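Local coordinates for protein tRNA (guanine(26)-N(2))-dimethyltransferase (Pyrococcus horikoshii, PDB 2DUL) that probably methylates the exocyclic amine of guanine at position 26 of tRNAs twice, drawing the methyl groups from S-adenosyl-L-methionine, at residues 219-224 against 310-315; 259-264 against 276-281; 325-330 against 369-374; 343-346 against 351-354. All blocks are in the same frame, centred on the assembly; numbering follows the deposited sequence.

Interaction 1: residues 219-224 against 310-315; sequences LAYYKD and KMIDQE. With GOL (glycerol), chain B.
Ile312, on the last turn of helix 302-314, splits its two branches between two side chains of strand 213-223. Its CG2 meets Leu219 CD1 at 3.9 Å, while the longer arm puts CD1 3.7 Å from Tyr221 CB, crossing both side chains at about a right angle. A beta-branched residue suits this place because CG2, anti to the backbone N (chi1 of CG1 -64°), and the CG1 arm point to different neighbours. Tyr221 presents its root, whereas its ring leads away from the helix to touch strand 226-235.

A glycerol, probably from the crystallisation liquor, links the strand to the end of the helix. Its O3 donates to the backbone Ala220 O at 2.6 Å and its O2 to the carboxylate atom Glu315 OE2 at 2.7 Å. The same carboxylate receives Thr355 OG1 on OE2 and His356 N on OE1. Without it, as with an alanine here, those two donors would probably lose their acceptor, leaving the end of strand 352-355 and the loop after it less firmly held.

Strand 213-223, paired with antiparallel 226-235, forms the closing hairpin of a class I methyltransferase sheet, and helix 302-314 packs against this outermost strand.

Interaction 2: residues 259-264 against 276-281; sequences FELEQG and VWLGPL
Leu261 points its side chain at Leu278, and the two CD2 methyls come to 4.3 Å, a loose apolar touch at the surface. Next along the strand, Glu262 contributes only its backbone: its O lies 3.8 Å from Leu278 CD1. Its side chain leaves from the other face of the strand, where Tyr251 OH and Thr268 OG1 bond the two carboxylate oxygens. Gln263 then offers its CA, 4.0 Å from the same CD1, and sends its amide on to Glu245 O through NE2. Gly264 ends the segment with backbone angles that only glycine takes easily.

Leucine suits position 278 because a single forked side chain, with CG beside the backbone N (chi1 -68°), spans three successive residues of the strand. The turn that carries it is held from within: Trp277 NE1 donates to Pro280 O at 2.9 Å, and Gly279 N sits 3.3 Å above the indole plane, toward its rim.

Strands 259-263 and 273-277 are the outer members of a three-stranded antiparallel sheet with 247-252 between them. Arg198 of helix 192-209 bonds both Trp277 O and Gly279 O, and the Trp277 side chain touches Val217 of strand 213-223 and Val201 of helix 192-209.

Interaction 3: residues 325-330 against 369-374; sequences HAIGRR and EVFIET
Ile327 of helix 324-331 meets helix 368-375 with both its branches, Ile372 with CG2 and Phe371 with CD1. The two helices belong to a C-terminal unit whose order of helices and strands resembles a winged helix: helix 302-314, strand 322-323, helices 324-331 and 338-347, then strands 352-355 and 361-364, followed by helix 368-375.

Ile327 has the largest share of the buried surface. Its CG2 meets Ile372 CD1 at 3.5 Å, a close approach for two methyls. Ile372 leaves its helix to one side, but the bend at its second torsion (chi2 -55°) folds CD1 back toward Ile327. The Ile327 arm is instead stretched out (chi2 -179°), so CD1 reaches farther and comes within 4.0 Å of Phe371 CE2, obliquely to the ring. A beta-branched residue suits position 327, because its two branches serve two different neighbours.

Phe371 starts toward helix 324-331, and its broad ring also touches Ile341 and Leu345 of helix 338-347 and the ring of Tyr322, which places it in a joint interior of all three helices. One turn from Val370, Thr374 folds its hydroxyl back onto its own helix: OG1 donates to Val370 O at 2.8 Å, and Thr374 N reaches the same oxygen from the opposite face of the carbonyl plane at 3.0 Å.

Interaction 4: residues 343-346 against 351-354; sequences SALR and EATR
Leu345 and Ala352 make the tight half of this contact: Leu345 CB and CD1 both lie 3.8 Å from Ala352 CB. Alanine fits here because its lone methyl lets the helix settle close to the strand, and the longer leucine, itself buried, goes on to touch other parts of the fold.

On the solvent side, a single long chain does the work. Arg346 runs extended from CG to NE along the surface and grips Ala352 O side-on, with NE at 2.9 Å and NH2 at 2.7 Å. Both donors lie in the carbonyl plane, yet each bond is bent, with N-H...O angles near 134°, as is usual when NE and NH2 of one guanidinium share a single acceptor. The oxygen sits about 20° out of the guanidinium plane. At the edge of that group, Thr353 CG2 comes to 3.9 Å from Arg346 NH2. A water completes the looser rim, accepting from Ala352 N at 3.2 Å and, weakly, from Arg346 NE.

Thr353 OG1 donates to Arg354 O at 3.0 Å and receives Leu316 N. Leu316 N would probably be left without this acceptor if a glycine replaced Thr353, and the guanidinium edge without the CG2 methyl beside it.

Strand 352-355 is outermost in its small sheet: Glu351 and Thr353 pair with Ser365 and Lys363, while Ala352 turns its N and O toward helix 338-347. On the inner side, Leu345 continues to Thr364 of strand 361-364 and to Phe371 and Thr374 of helix 368-375.

Along the chain, interaction 2 is nested inside the loop closed by interaction 1, and interaction 4 inside that closed by interaction 3. The first pair meets where Leu281 O probably bonds Ala220 N, joining the loop after strand 273-277, an outer strand of the small sheet, to edge strand 213-223 of the large methyltransferase sheet; their centres are 18 Å apart. Interactions 3 and 4, with centres 14 Å apart, share the C-terminal unit, where Phe371 and Thr374 pack on Leu345 and Ala344. Glu315 and Gln314 touch Thr353 and Arg354, linking interaction 1 to interaction 4. These contacts tie the methyltransferase domain to the C-terminal part through the end of helix 302-314.

Interaction 1: residues 219-224 against 310-315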
loop_
_atom_site.group_PDB
_atom_site.type_symbol
_atom_site.label_atom_id
_atom_site.label_comp_id
_atom_site.label_asym_id
_atom_site.label_seq_id
_atom_site.Cartn_x
_atom_site.Cartn_y
_atom_site.Cartn_z
ATOM N N LEU A 219 -7.083 -1.904 -0.102
ATOM C CA LEU A 219 -6.470 -1.449 -1.338
ATOM C C LEU A 219 -4.967 -1.647 -1.271
ATOM O O LEU A 219 -4.325 -1.230 -0.312
ATOM C CB LEU A 219 -6.766 0.037 -1.561
ATOM C CG LEU A 219 -5.975 0.727 -2.680
ATOM C CD1 LEU A 219 -6.337 0.109 -4.022
ATOM C CD2 LEU A 219 -6.276 2.217 -2.677
ATOM N N ALA A 220 -4.413 -2.299 -2.286
ATOM C CA ALA A 220 -2.972 -2.519 -2.349
ATOM C C ALA A 220 -2.588 -2.261 -3.792
ATOM O O ALA A 220 -3.245 -2.748 -4.714
ATOM C CB ALA A 220 -2.624 -3.938 -1.946
ATOM N N TYR A 221 -1.523 -1.493 -3.993
ATOM C CA TYR A 221 -1.111 -1.163 -5.343
ATOM C C TYR A 221 0.367 -0.823 -5.440
ATOM O O TYR A 221 1.055 -0.679 -4.431
ATOM C CB TYR A 221 -1.953 0.019 -5.846
ATOM C CG TYR A 221 -1.727 1.315 -5.094
ATOM C CD1 TYR A 221 -0.725 2.204 -5.488
ATOM C CD2 TYR A 221 -2.507 1.655 -3.987
ATOM C CE1 TYR A 221 -0.505 3.397 -4.801
ATOM C CE2 TYR A 221 -2.293 2.850 -3.288
ATOM C CZ TYR A 221 -1.289 3.715 -3.706
ATOM O OH TYR A 221 -1.065 4.895 -3.032
ATOM N N TYR A 222 0.841 -0.707 -6.676
ATOM C CA TYR A 222 2.224 -0.359 -6.960
ATOM C C TYR A 222 2.210 0.967 -7.715
ATOM O O TYR A 222 1.338 1.196 -8.553
ATOM C CB TYR A 222 2.880 -1.423 -7.841
ATOM C CG TYR A 222 4.221 -0.993 -8.386
ATOM C CD1 TYR A 222 5.371 -1.075 -7.606
ATOM C CD2 TYR A 222 4.327 -0.443 -9.665
ATOM C CE1 TYR A 222 6.595 -0.617 -8.079
ATOM C CE2 TYR A 222 5.547 0.022 -10.148
ATOM C CZ TYR A 222 6.675 -0.068 -9.350
ATOM O OH TYR A 222 7.882 0.400 -9.812
ATOM N N LYS A 223 3.173 1.833 -7.420
ATOM C CA LYS A 223 3.257 3.119 -8.097
ATOM C C LYS A 223 4.643 3.731 -7.982
ATOM O O LYS A 223 5.148 3.954 -6.883
ATOM C CB LYS A 223 2.230 4.100 -7.524
ATOM C CG LYS A 223 2.143 5.432 -8.272
ATOM C CD LYS A 223 1.529 5.247 -9.652
ATOM C CE LYS A 223 1.236 6.584 -10.325
ATOM N NZ LYS A 223 2.477 7.308 -10.708
ATOM N N ASP A 224 5.249 3.992 -9.133
ATOM C CA ASP A 224 6.564 4.614 -9.205
ATOM C C ASP A 224 7.563 4.097 -8.173
ATOM O O ASP A 224 8.059 4.848 -7.336
ATOM C CB ASP A 224 6.426 6.131 -9.067
ATOM C CG ASP A 224 7.629 6.878 -9.615
ATOM O OD1 ASP A 224 7.740 8.098 -9.371
ATOM O OD2 ASP A 224 8.461 6.244 -10.297
ATOM N N LYS A 310 -8.977 5.465 -10.934
ATOM C CA LYS A 310 -9.882 4.992 -11.978
ATOM C C LYS A 310 -9.322 3.734 -12.626
ATOM O O LYS A 310 -10.071 2.823 -12.979
ATOM C CB LYS A 310 -10.108 6.079 -13.035
ATOM C CG LYS A 310 -10.955 7.244 -12.544
ATOM C CD LYS A 310 -11.116 8.323 -13.606
ATOM C CE LYS A 310 -11.999 9.457 -13.096
ATOM N NZ LYS A 310 -12.127 10.561 -14.089
ATOM N N MET A 311 -8.001 3.690 -12.781
ATOM C CA MET A 311 -7.350 2.528 -13.367
ATOM C C MET A 311 -7.583 1.318 -12.460
ATOM O O MET A 311 -7.979 0.252 -12.923
ATOM C CB MET A 311 -5.845 2.783 -13.521
ATOM C CG MET A 311 -5.033 1.546 -13.881
ATOM S SD MET A 311 -5.547 0.770 -15.430
ATOM C CE MET A 311 -4.403 1.554 -16.575
ATOM N N ILE A 312 -7.346 1.497 -11.163
ATOM C CA ILE A 312 -7.520 0.418 -10.197
ATOM C C ILE A 312 -8.992 0.039 -10.041
ATOM O O ILE A 312 -9.329 -1.135 -9.879
ATOM C CB ILE A 312 -6.936 0.817 -8.819
ATOM C CG1 ILE A 312 -5.424 1.013 -8.946
ATOM C CG2 ILE A 312 -7.241 -0.258 -7.780
ATOM C CD1 ILE A 312 -4.755 1.521 -7.683
ATOM N N ASP A 313 -9.867 1.034 -10.101
ATOM C CA ASP A 313 -11.296 0.792 -9.966
ATOM C C ASP A 313 -11.824 -0.090 -11.102
ATOM O O ASP A 313 -12.654 -0.968 -10.877
ATOM C CB ASP A 313 -12.046 2.130 -9.935
ATOM C CG ASP A 313 -13.551 1.961 -9.833
ATOM O OD1 ASP A 313 -14.012 1.197 -8.958
ATOM O OD2 ASP A 313 -14.275 2.601 -10.626
ATOM N N GLN A 314 -11.335 0.124 -12.317
ATOM C CA GLN A 314 -11.802 -0.671 -13.452
ATOM C C GLN A 314 -10.956 -1.922 -13.679
ATOM O O GLN A 314 -11.310 -2.794 -14.474
ATOM C CB GLN A 314 -11.818 0.186 -14.719
ATOM C CG GLN A 314 -10.447 0.543 -15.244
ATOM C CD GLN A 314 -10.171 -0.082 -16.600
ATOM O OE1 GLN A 314 -10.306 -1.295 -16.777
ATOM N NE2 GLN A 314 -9.773 0.745 -17.564
ATOM N N GLU A 315 -9.841 -2.012 -12.965
ATOM C CA GLU A 315 -8.948 -3.155 -13.103
ATOM C C GLU A 315 -9.564 -4.437 -12.544
ATOM O O GLU A 315 -10.123 -4.448 -11.447
ATOM C CB GLU A 315 -7.628 -2.860 -12.382
ATOM C CG GLU A 315 -6.522 -3.856 -12.653
ATOM C CD GLU A 315 -5.187 -3.391 -12.097
ATOM O OE1 GLU A 315 -4.892 -2.180 -12.212
ATOM O OE2 GLU A 315 -4.432 -4.232 -11.562
HETATM C C1 GOL B . -7.232 -4.082 -8.585
HETATM O O1 GOL B . -7.962 -5.190 -9.115
HETATM C C2 GOL B . -5.866 -4.548 -8.077
HETATM O O2 GOL B . -5.125 -5.145 -9.150
HETATM C C3 GOL B . -5.099 -3.352 -7.510
HETATM O O3 GOL B . -3.823 -3.781 -7.039
#

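Interaction 2: residues 259-264 against 276-281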
loop_
_atom_site.group_PDB
_atom_site.type_symbol
_atom_site.label_atom_id
_atom_site.label_comp_id
_atom_site.label_asym_id
_atom_site.label_seq_id
_atom_site.Cartn_x
_atom_site.Cartn_y
_atom_site.Cartn_z
ATOM N N PHE A 259 2.028 -18.718 -15.975
ATOM C CA PHE A 259 2.135 -18.845 -14.529
ATOM C C PHE A 259 1.128 -19.863 -14.016
ATOM O O PHE A 259 0.138 -20.161 -14.683
ATOM C CB PHE A 259 1.913 -17.481 -13.843
ATOM C CG PHE A 259 0.527 -16.902 -14.029
ATOM C CD1 PHE A 259 -0.566 -17.418 -13.332
ATOM C CD2 PHE A 259 0.320 -15.828 -14.890
ATOM C CE1 PHE A 259 -1.844 -16.866 -13.490
ATOM C CE2 PHE A 259 -0.951 -15.270 -15.055
ATOM C CZ PHE A 259 -2.037 -15.792 -14.354
ATOM N N GLU A 260 1.404 -20.406 -12.838
ATOM C CA GLU A 260 0.521 -21.380 -12.200
ATOM C C GLU A 260 0.361 -20.905 -10.765
ATOM O O GLU A 260 1.281 -20.311 -10.199
ATOM C CB GLU A 260 1.152 -22.776 -12.188
ATOM C CG GLU A 260 1.740 -23.225 -13.515
ATOM C CD GLU A 260 2.406 -24.589 -13.422
ATOM O OE1 GLU A 260 2.838 -24.969 -12.311
ATOM O OE2 GLU A 260 2.505 -25.271 -14.464
ATOM N N LEU A 261 -0.797 -21.165 -10.172
ATOM C CA LEU A 261 -1.036 -20.749 -8.801
ATOM C C LEU A 261 -1.247 -21.960 -7.904
ATOM O O LEU A 261 -1.851 -22.946 -8.315
ATOM C CB LEU A 261 -2.282 -19.862 -8.720
ATOM C CG LEU A 261 -2.376 -18.669 -9.674
ATOM C CD1 LEU A 261 -3.742 -18.014 -9.517
ATOM C CD2 LEU A 261 -1.254 -17.678 -9.382
ATOM N N GLU A 262 -0.732 -21.890 -6.683
ATOM C CA GLU A 262 -0.935 -22.975 -5.740
ATOM C C GLU A 262 -1.314 -22.389 -4.395
ATOM O O GLU A 262 -0.511 -21.725 -3.743
ATOM C CB GLU A 262 0.314 -23.846 -5.587
ATOM C CG GLU A 262 0.140 -24.905 -4.502
ATOM C CD GLU A 262 1.259 -25.920 -4.464
ATOM O OE1 GLU A 262 2.437 -25.533 -4.622
ATOM O OE2 GLU A 262 0.959 -27.112 -4.261
ATOM N N GLN A 263 -2.554 -22.629 -3.985
ATOM C CA GLN A 263 -3.020 -22.111 -2.714
ATOM C C GLN A 263 -2.617 -23.105 -1.636
ATOM O O GLN A 263 -2.835 -24.306 -1.773
ATOM C CB GLN A 263 -4.540 -21.925 -2.741
ATOM C CG GLN A 263 -5.035 -20.822 -1.817
ATOM C CD GLN A 263 -6.462 -20.397 -2.127
ATOM O OE1 GLN A 263 -6.811 -20.153 -3.284
ATOM N NE2 GLN A 263 -7.289 -20.294 -1.089
ATOM N N GLY A 264 -2.017 -22.599 -0.570
ATOM C CA GLY A 264 -1.578 -23.472 0.504
ATOM C C GLY A 264 -0.499 -22.770 1.299
ATOM O O GLY A 264 0.174 -21.878 0.779
ATOM N N VAL A 276 2.902 -15.640 -1.182
ATOM C CA VAL A 276 2.267 -14.393 -1.573
ATOM C C VAL A 276 0.789 -14.472 -1.220
ATOM O O VAL A 276 0.241 -15.558 -1.012
ATOM C CB VAL A 276 2.358 -14.130 -3.095
ATOM C CG1 VAL A 276 3.814 -13.988 -3.526
ATOM C CG2 VAL A 276 1.672 -15.268 -3.858
ATOM N N TRP A 277 0.158 -13.309 -1.143
ATOM C CA TRP A 277 -1.271 -13.217 -0.875
ATOM C C TRP A 277 -1.929 -13.523 -2.220
ATOM O O TRP A 277 -1.566 -12.920 -3.231
ATOM C CB TRP A 277 -1.608 -11.790 -0.431
ATOM C CG TRP A 277 -3.061 -11.501 -0.273
ATOM C CD1 TRP A 277 -3.849 -10.774 -1.116
ATOM C CD2 TRP A 277 -3.891 -11.872 0.835
ATOM N NE1 TRP A 277 -5.117 -10.658 -0.596
ATOM C CE2 TRP A 277 -5.171 -11.324 0.600
ATOM C CE3 TRP A 277 -3.674 -12.610 2.007
ATOM C CZ2 TRP A 277 -6.235 -11.489 1.493
ATOM C CZ3 TRP A 277 -4.737 -12.775 2.898
ATOM C CH2 TRP A 277 -5.999 -12.216 2.633
ATOM N N LEU A 278 -2.858 -14.478 -2.244
ATOM C CA LEU A 278 -3.560 -14.823 -3.483
ATOM C C LEU A 278 -5.008 -14.343 -3.423
ATOM O O LEU A 278 -5.821 -14.670 -4.290
ATOM C CB LEU A 278 -3.537 -16.339 -3.730
ATOM C CG LEU A 278 -2.184 -16.977 -4.062
ATOM C CD1 LEU A 278 -2.361 -18.465 -4.323
ATOM C CD2 LEU A 278 -1.597 -16.295 -5.296
ATOM N N GLY A 279 -5.325 -13.565 -2.394
ATOM C CA GLY A 279 -6.671 -13.043 -2.264
ATOM C C GLY A 279 -6.830 -11.739 -3.024
ATOM O O GLY A 279 -5.973 -11.390 -3.842
ATOM N N PRO A 280 -7.919 -10.994 -2.784
ATOM C CA PRO A 280 -8.187 -9.716 -3.453
ATOM C C PRO A 280 -7.132 -8.663 -3.118
ATOM O O PRO A 280 -6.583 -8.658 -2.017
ATOM C CB PRO A 280 -9.554 -9.310 -2.898
ATOM C CG PRO A 280 -10.182 -10.624 -2.488
ATOM C CD PRO A 280 -9.023 -11.359 -1.878
ATOM N N LEU A 281 -6.842 -7.777 -4.067
ATOM C CA LEU A 281 -5.893 -6.702 -3.806
ATOM C C LEU A 281 -6.681 -5.408 -3.621
ATOM O O LEU A 281 -6.109 -4.332 -3.473
ATOM C CB LEU A 281 -4.876 -6.554 -4.946
ATOM C CG LEU A 281 -3.748 -7.596 -4.932
ATOM C CD1 LEU A 281 -2.738 -7.275 -6.030
ATOM C CD2 LEU A 281 -3.055 -7.603 -3.565
#

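Interaction 3: residues 325-330 against 369-374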
loop_
_atom_site.group_PDB
_atom_site.type_symbol
_atom_site.label_atom_id
_atom_site.label_comp_id
_atom_site.label_asym_id
_atom_site.label_seq_id
_atom_site.Cartn_x
_atom_site.Cartn_y
_atom_site.Cartn_z
ATOM N N HIS A 325 4.153 -7.721 -24.156
ATOM C CA HIS A 325 5.512 -7.478 -24.619
ATOM C C HIS A 325 6.471 -8.588 -24.186
ATOM O O HIS A 325 7.127 -9.212 -25.020
ATOM C CB HIS A 325 6.004 -6.125 -24.104
ATOM C CG HIS A 325 7.351 -5.740 -24.627
ATOM N ND1 HIS A 325 8.522 -6.273 -24.134
ATOM C CD2 HIS A 325 7.711 -4.908 -25.633
ATOM C CE1 HIS A 325 9.546 -5.786 -24.814
ATOM N NE2 HIS A 325 9.080 -4.956 -25.730
ATOM N N ALA A 326 6.540 -8.842 -22.883
ATOM C CA ALA A 326 7.431 -9.873 -22.356
ATOM C C ALA A 326 7.145 -11.257 -22.940
ATOM O O ALA A 326 8.070 -11.994 -23.280
ATOM C CB ALA A 326 7.338 -9.916 -20.830
ATOM N N ILE A 327 5.868 -11.613 -23.052
ATOM C CA ILE A 327 5.504 -12.915 -23.594
ATOM C C ILE A 327 5.940 -13.011 -25.051
ATOM O O ILE A 327 6.378 -14.067 -25.508
ATOM C CB ILE A 327 3.986 -13.175 -23.476
ATOM C CG1 ILE A 327 3.610 -13.328 -21.997
ATOM C CG2 ILE A 327 3.605 -14.432 -24.252
ATOM C CD1 ILE A 327 2.134 -13.606 -21.740
ATOM N N GLY A 328 5.823 -11.905 -25.776
ATOM C CA GLY A 328 6.252 -11.895 -27.161
ATOM C C GLY A 328 7.738 -12.218 -27.246
ATOM O O GLY A 328 8.163 -12.994 -28.107
ATOM N N ARG A 329 8.532 -11.634 -26.352
ATOM C CA ARG A 329 9.974 -11.885 -26.353
ATOM C C ARG A 329 10.318 -13.307 -25.912
ATOM O O ARG A 329 11.228 -13.931 -26.463
ATOM C CB ARG A 329 10.700 -10.883 -25.447
ATOM C CG ARG A 329 10.570 -9.437 -25.890
ATOM C CD ARG A 329 11.414 -8.497 -25.035
ATOM N NE ARG A 329 12.850 -8.688 -25.232
ATOM C CZ ARG A 329 13.593 -9.556 -24.554
ATOM N NH1 ARG A 329 13.039 -10.318 -23.622
ATOM N NH2 ARG A 329 14.890 -9.666 -24.812
ATOM N N ARG A 330 9.593 -13.821 -24.920
ATOM C CA ARG A 330 9.844 -15.171 -24.420
ATOM C C ARG A 330 9.509 -16.233 -25.463
ATOM O O ARG A 330 10.295 -17.151 -25.699
ATOM C CB ARG A 330 9.037 -15.430 -23.139
ATOM C CG ARG A 330 9.471 -14.586 -21.942
ATOM C CD ARG A 330 8.679 -14.935 -20.680
ATOM N NE ARG A 330 9.018 -14.053 -19.562
ATOM C CZ ARG A 330 10.156 -14.101 -18.872
ATOM N NH1 ARG A 330 11.088 -15.001 -19.168
ATOM N NH2 ARG A 330 10.373 -13.234 -17.891
ATOM N N GLU A 369 -3.302 -20.318 -22.908
ATOM C CA GLU A 369 -3.326 -20.710 -24.313
ATOM C C GLU A 369 -4.285 -19.876 -25.147
ATOM O O GLU A 369 -4.008 -19.589 -26.312
ATOM C CB GLU A 369 -3.674 -22.191 -24.453
ATOM C CG GLU A 369 -2.654 -23.139 -23.838
ATOM C CD GLU A 369 -1.240 -22.952 -24.382
ATOM O OE1 GLU A 369 -1.079 -22.523 -25.547
ATOM O OE2 GLU A 369 -0.284 -23.261 -23.640
ATOM N N VAL A 370 -5.414 -19.489 -24.566
ATOM C CA VAL A 370 -6.370 -18.664 -25.298
ATOM C C VAL A 370 -5.763 -17.274 -25.495
ATOM O O VAL A 370 -5.930 -16.662 -26.545
ATOM C CB VAL A 370 -7.701 -18.528 -24.539
ATOM C CG1 VAL A 370 -8.569 -17.459 -25.193
ATOM C CG2 VAL A 370 -8.431 -19.864 -24.538
ATOM N N PHE A 371 -5.060 -16.783 -24.478
ATOM C CA PHE A 371 -4.429 -15.470 -24.571
ATOM C C PHE A 371 -3.407 -15.455 -25.706
ATOM O O PHE A 371 -3.391 -14.537 -26.523
ATOM C CB PHE A 371 -3.722 -15.116 -23.255
ATOM C CG PHE A 371 -3.122 -13.735 -23.242
ATOM C CD1 PHE A 371 -3.919 -12.618 -23.013
ATOM C CD2 PHE A 371 -1.758 -13.552 -23.473
ATOM C CE1 PHE A 371 -3.371 -11.332 -23.011
ATOM C CE2 PHE A 371 -1.195 -12.270 -23.476
ATOM C CZ PHE A 371 -2.002 -11.159 -23.244
ATOM N N ILE A 372 -2.559 -16.480 -25.746
ATOM C CA ILE A 372 -1.519 -16.588 -26.766
ATOM C C ILE A 372 -2.099 -16.627 -28.174
ATOM O O ILE A 372 -1.599 -15.960 -29.086
ATOM C CB ILE A 372 -0.650 -17.849 -26.548
ATOM C CG1 ILE A 372 0.046 -17.771 -25.189
ATOM C CG2 ILE A 372 0.377 -17.983 -27.667
ATOM C CD1 ILE A 372 0.860 -16.515 -24.986
ATOM N N GLU A 373 -3.153 -17.413 -28.355
ATOM C CA GLU A 373 -3.781 -17.514 -29.662
ATOM C C GLU A 373 -4.360 -16.160 -30.049
ATOM O O GLU A 373 -4.394 -15.805 -31.223
ATOM C CB GLU A 373 -4.886 -18.575 -29.646
ATOM C CG GLU A 373 -5.518 -18.821 -31.014
ATOM C CD GLU A 373 -6.466 -20.012 -31.022
ATOM O OE1 GLU A 373 -7.517 -19.945 -30.347
ATOM O OE2 GLU A 373 -6.156 -21.016 -31.703
ATOM N N THR A 374 -4.800 -15.397 -29.054
ATOM C CA THR A 374 -5.383 -14.083 -29.305
ATOM C C THR A 374 -4.352 -12.988 -29.595
ATOM O O THR A 374 -4.621 -12.081 -30.378
ATOM C CB THR A 374 -6.238 -13.623 -28.113
ATOM O OG1 THR A 374 -7.247 -14.603 -27.842
ATOM C CG2 THR A 374 -6.896 -12.284 -28.419
#

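Interaction 4: residues 343-346 against 351-354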
loop_
_atom_site.group_PDB
_atom_site.type_symbol
_atom_site.label_atom_id
_atom_site.label_comp_id
_atom_site.label_asym_id
_atom_site.label_seq_id
_atom_site.Cartn_x
_atom_site.Cartn_y
_atom_site.Cartn_z
ATOM N N SER A 343 -10.034 -6.027 -26.598
ATOM C CA SER A 343 -11.286 -6.061 -27.350
ATOM C C SER A 343 -11.578 -7.475 -27.838
ATOM O O SER A 343 -12.707 -7.960 -27.729
ATOM C CB SER A 343 -11.225 -5.105 -28.548
ATOM O OG SER A 343 -11.139 -3.759 -28.116
ATOM N N ALA A 344 -10.553 -8.136 -28.366
ATOM C CA ALA A 344 -10.702 -9.497 -28.867
ATOM C C ALA A 344 -11.103 -10.472 -27.759
ATOM O O ALA A 344 -11.959 -11.331 -27.962
ATOM C CB ALA A 344 -9.403 -9.953 -29.521
ATOM N N LEU A 345 -10.483 -10.341 -26.589
ATOM C CA LEU A 345 -10.795 -11.220 -25.466
ATOM C C LEU A 345 -12.242 -11.045 -25.008
ATOM O O LEU A 345 -12.946 -12.021 -24.748
ATOM C CB LEU A 345 -9.843 -10.947 -24.300
ATOM C CG LEU A 345 -8.414 -11.475 -24.499
ATOM C CD1 LEU A 345 -7.501 -10.951 -23.396
ATOM C CD2 LEU A 345 -8.437 -13.001 -24.505
ATOM N N ARG A 346 -12.674 -9.793 -24.903
ATOM C CA ARG A 346 -14.034 -9.488 -24.482
ATOM C C ARG A 346 -15.037 -10.026 -25.497
ATOM O O ARG A 346 -16.110 -10.502 -25.124
ATOM C CB ARG A 346 -14.203 -7.976 -24.304
ATOM C CG ARG A 346 -13.443 -7.425 -23.107
ATOM C CD ARG A 346 -13.534 -5.910 -23.013
ATOM N NE ARG A 346 -12.849 -5.409 -21.825
ATOM C CZ ARG A 346 -12.672 -4.122 -21.544
ATOM N NH1 ARG A 346 -13.131 -3.184 -22.367
ATOM N NH2 ARG A 346 -12.031 -3.771 -20.437
ATOM N N GLU A 351 -13.315 -11.750 -19.473
ATOM C CA GLU A 351 -13.103 -10.470 -18.817
ATOM C C GLU A 351 -11.651 -10.116 -19.116
ATOM O O GLU A 351 -10.778 -10.983 -19.067
ATOM C CB GLU A 351 -13.296 -10.613 -17.314
ATOM C CG GLU A 351 -14.723 -10.912 -16.896
ATOM C CD GLU A 351 -14.791 -11.534 -15.519
ATOM O OE1 GLU A 351 -14.426 -12.723 -15.391
ATOM O OE2 GLU A 351 -15.197 -10.837 -14.566
ATOM N N ALA A 352 -11.396 -8.854 -19.439
ATOM C CA ALA A 352 -10.042 -8.413 -19.743
ATOM C C ALA A 352 -9.927 -6.913 -19.542
ATOM O O ALA A 352 -10.760 -6.152 -20.034
ATOM C CB ALA A 352 -9.687 -8.775 -21.177
ATOM N N THR A 353 -8.896 -6.493 -18.816
ATOM C CA THR A 353 -8.672 -5.075 -18.557
ATOM C C THR A 353 -7.179 -4.790 -18.524
ATOM O O THR A 353 -6.357 -5.708 -18.487
ATOM C CB THR A 353 -9.222 -4.637 -17.179
ATOM O OG1 THR A 353 -8.409 -5.212 -16.143
ATOM C CG2 THR A 353 -10.663 -5.087 -16.996
ATOM N N ARG A 354 -6.840 -3.508 -18.539
ATOM C CA ARG A 354 -5.450 -3.094 -18.444
ATOM C C ARG A 354 -5.169 -3.159 -16.944
ATOM O O ARG A 354 -6.092 -3.340 -16.149
ATOM C CB ARG A 354 -5.286 -1.653 -18.938
ATOM C CG ARG A 354 -5.490 -1.462 -20.433
ATOM C CD ARG A 354 -5.650 0.016 -20.773
ATOM N NE ARG A 354 -5.846 0.242 -22.203
ATOM C CZ ARG A 354 -4.867 0.245 -23.103
ATOM N NH1 ARG A 354 -5.142 0.454 -24.384
ATOM N NH2 ARG A 354 -3.608 0.055 -22.722
HETATM O O HOH W 1 -14.071 -7.104 -19.258
#